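Local coordinates for protein xylulose kinase (Bifidobacterium adolescentis ATCC 15703, PDB 3I8B) that probably phosphorylates D-xylulose at the expense of ATP, giving D-xylulose 5-phosphate and ADP, as a sugar kinase of the FGGY family, at residues F356-K359 with P360-G364; I428-G432 with G433-S437. One frame throughout, in Å; residues are numbered along the deposited sequence.

Contact 1 of 2, residues F356-K359 with P360-G364; sequences FASK and PGANG
Lys359 and Ala362 close a type II beta turn that takes the chain out of helix 348-357 and on toward strand 366-368. The amide N of Ala362 donates to Lys359 O over 2.7 Å, with an angle of 150° at the hydrogen, and it reaches the oxygen from 30° off the carbonyl plane. Pro360 and Gly361 fill the two corners. The proline ring fixes phi at the first; the second has a positive phi, with backbone angles that a glycine takes up without jamming a CB against the preceding carbonyl oxygen. Across the Lys359-Pro360 linkage, Lys359 CB lies close to Pro360 CD, 3.4 Å away.

Ser358 looks into the turn from the helix side. Its OG is anti to the backbone N (chi1 -171°), which lays the hydroxyl alongside Ala362, with OG 3.5 Å from Ala362 CA. The middle of the Lys359 chain, at CD, passes obliquely by the Asn363 side chain in a loose contact, before its last bonds bend the amine away.

The turn lies on helix 396-420. Glu405 accepts a hydrogen bond from Gly361 N at the second corner, Arg401 packs against Pro360, and Asn398 makes a weak hydrogen bond to Ser358 OG. From Gly361 on, phi stays positive through Ala362, Asn363 and Gly364, and the chain curls so that Gly364 N bonds back to Gly361 O at 2.9 Å.

Contact 2 of 2, residues I428-G432 with G433-S437; sequences ILLIG and GGAKS
Gly432 and Ala435 meet at the point where the chain leaves strand 427-431 and winds into a short 3-10 segment, residues 433-436. The amide N of Ala435 gives a 2.9 Å hydrogen bond to Gly432 O, fairly straight at the hydrogen (154°), though the N-H comes in well above the plane of the carbonyl, at 47°, instead of along a lone-pair direction. This bend also brings the Ala435 methyl close in, with CB 3.1 Å from Gly432 O. Gly432 has a positive phi, a conformation that glycine adopts readily.

Leu430 supplies the apolar side of the contact. A chi1 of 174° swings CG away from the Leu430 amide and toward the turn; the side chain reaches toward Ala435, and CG touches Ala435 CB at 3.9 Å while CD2 rests 4.1 Å from Ala435 CA. Farther on, Arg441 bonds Ala435 O, and Ser437 N-caps helix 438-448 through a weak bond from Ile440 N to its OG. Strand, glycine turn and helix open a beta-alpha-beta crossover to the parallel strand 452-455; the glycine run is consistent with the adenosine-binding turn of actin-like ATPase folds.

Overall arrangement
Both contacts belong to the C-terminal FGGY domain, and contact 1 ends along the chain before contact 2 begins. Their centres are about 22 Å apart and their nearest atoms about 7 Å, without touching. Helix 438-448 bridges the gap: it starts directly after residues 433-437, and Phe356, in the first segment of contact 1, packs on its Ala439 and Thr442. Contact 1 is peripheral, its centre about 35 Å from that of the chain and away from the annotated sites. Contact 2's centre is about 17 Å from the chain's; there the Ile431 side chain is about 11 Å from that of Asp274, the predicted proton acceptor, and about 12 Å from that of Asp11, predicted to be important for activity.

Contact 1 of 2, residues F356-K359 with P360-G364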
# COMPACT_ATOMS: atom_id res chain seq x y z
N PHE A 356 19.39 11.93 -23.93
CA PHE A 356 18.70 12.68 -24.97
C PHE A 356 19.55 12.81 -26.23
O PHE A 356 19.02 13.06 -27.32
CB PHE A 356 18.29 14.07 -24.48
CG PHE A 356 17.26 14.05 -23.39
CD1 PHE A 356 16.09 13.31 -23.53
CD2 PHE A 356 17.44 14.79 -22.23
CE1 PHE A 356 15.13 13.30 -22.53
CE2 PHE A 356 16.49 14.78 -21.22
CZ PHE A 356 15.33 14.03 -21.37
N ALA A 357 20.86 12.65 -26.10
CA ALA A 357 21.74 12.66 -27.26
C ALA A 357 21.54 11.40 -28.12
O ALA A 357 21.91 11.36 -29.30
CB ALA A 357 23.18 12.79 -26.84
N SER A 358 20.97 10.36 -27.50
CA SER A 358 20.71 9.09 -28.16
C SER A 358 19.42 9.13 -28.98
O SER A 358 18.98 10.19 -29.42
CB SER A 358 20.62 7.97 -27.11
OG SER A 358 20.56 6.68 -27.70
N LYS A 359 18.81 7.95 -29.18
CA LYS A 359 17.56 7.81 -29.91
C LYS A 359 16.65 6.80 -29.21
O LYS A 359 17.12 5.96 -28.44
CB LYS A 359 17.83 7.34 -31.34
CG LYS A 359 18.68 8.28 -32.15
CD LYS A 359 19.13 7.61 -33.44
CE LYS A 359 17.96 6.95 -34.17
NZ LYS A 359 17.05 7.95 -34.81
N PRO A 360 15.33 6.87 -29.47
CA PRO A 360 14.41 5.90 -28.87
C PRO A 360 14.82 4.48 -29.23
O PRO A 360 14.87 4.12 -30.41
CB PRO A 360 13.07 6.24 -29.54
CG PRO A 360 13.18 7.68 -29.90
CD PRO A 360 14.62 7.88 -30.29
N GLY A 361 15.11 3.67 -28.22
CA GLY A 361 15.59 2.32 -28.45
C GLY A 361 17.07 2.23 -28.15
O GLY A 361 17.64 1.13 -28.08
N ALA A 362 17.70 3.38 -27.96
CA ALA A 362 19.12 3.45 -27.61
C ALA A 362 19.96 2.69 -28.63
O ALA A 362 20.92 2.01 -28.28
CB ALA A 362 19.35 2.90 -26.20
N ASN A 363 19.58 2.81 -29.90
CA ASN A 363 20.30 2.14 -30.97
C ASN A 363 20.54 0.66 -30.67
O ASN A 363 21.59 0.12 -31.00
CB ASN A 363 21.62 2.86 -31.25
CG ASN A 363 21.41 4.19 -31.95
OD1 ASN A 363 21.07 4.23 -33.14
ND2 ASN A 363 21.59 5.29 -31.22
N GLY A 364 19.57 0.03 -30.00
CA GLY A 364 19.55 -1.41 -29.86
C GLY A 364 19.89 -1.97 -28.49
O GLY A 364 19.69 -3.15 -28.23

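Contact 2 of 2, residues I428-G432 with G433-S437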
# COMPACT_ATOMS: atom_id res chain seq x y z
N ILE A 428 -3.02 7.64 -16.67
CA ILE A 428 -1.84 7.43 -15.82
C ILE A 428 -1.51 8.68 -15.03
O ILE A 428 -1.38 9.76 -15.60
CB ILE A 428 -0.59 7.12 -16.67
CG1 ILE A 428 -0.87 6.02 -17.68
CG2 ILE A 428 0.61 6.77 -15.78
CD1 ILE A 428 0.30 5.75 -18.62
N LEU A 429 -1.36 8.54 -13.71
CA LEU A 429 -0.88 9.62 -12.87
C LEU A 429 0.53 9.27 -12.42
O LEU A 429 0.80 8.13 -12.07
CB LEU A 429 -1.78 9.82 -11.65
CG LEU A 429 -3.16 10.43 -11.90
CD1 LEU A 429 -4.00 9.52 -12.76
CD2 LEU A 429 -3.86 10.73 -10.58
N LEU A 430 1.42 10.25 -12.44
CA LEU A 430 2.80 10.04 -12.06
C LEU A 430 3.13 10.90 -10.85
O LEU A 430 3.07 12.14 -10.92
CB LEU A 430 3.74 10.36 -13.21
CG LEU A 430 5.24 10.30 -12.89
CD1 LEU A 430 5.66 8.86 -12.56
CD2 LEU A 430 6.06 10.87 -14.04
N ILE A 431 3.48 10.25 -9.75
CA ILE A 431 3.79 10.94 -8.50
C ILE A 431 5.11 10.45 -7.93
O ILE A 431 5.79 9.62 -8.53
CB ILE A 431 2.70 10.69 -7.45
CG1 ILE A 431 2.49 9.18 -7.27
CG2 ILE A 431 1.41 11.40 -7.85
CD1 ILE A 431 1.37 8.81 -6.30
N GLY A 432 5.45 10.97 -6.75
CA GLY A 432 6.71 10.63 -6.11
C GLY A 432 7.87 11.45 -6.64
O GLY A 432 7.72 12.21 -7.60
N GLY A 433 9.04 11.27 -6.03
CA GLY A 433 10.25 11.98 -6.40
C GLY A 433 10.62 11.87 -7.87
O GLY A 433 11.02 12.84 -8.48
N GLY A 434 10.48 10.67 -8.43
CA GLY A 434 10.81 10.47 -9.83
C GLY A 434 10.04 11.40 -10.76
O GLY A 434 10.45 11.63 -11.90
N ALA A 435 8.94 11.95 -10.27
CA ALA A 435 8.09 12.80 -11.10
C ALA A 435 8.75 14.13 -11.44
O ALA A 435 8.39 14.77 -12.43
CB ALA A 435 6.71 13.01 -10.46
N LYS A 436 9.70 14.56 -10.63
CA LYS A 436 10.39 15.80 -10.96
C LYS A 436 11.57 15.60 -11.90
O LYS A 436 12.20 16.57 -12.32
CB LYS A 436 10.81 16.59 -9.71
CG LYS A 436 12.13 16.16 -9.11
CD LYS A 436 11.90 15.41 -7.81
CE LYS A 436 11.00 16.21 -6.87
NZ LYS A 436 11.01 15.64 -5.49
N SER A 437 11.87 14.35 -12.24
CA SER A 437 12.98 14.05 -13.15
C SER A 437 12.64 14.40 -14.60
O SER A 437 11.74 13.81 -15.19
CB SER A 437 13.39 12.59 -13.06
OG SER A 437 14.27 12.26 -14.11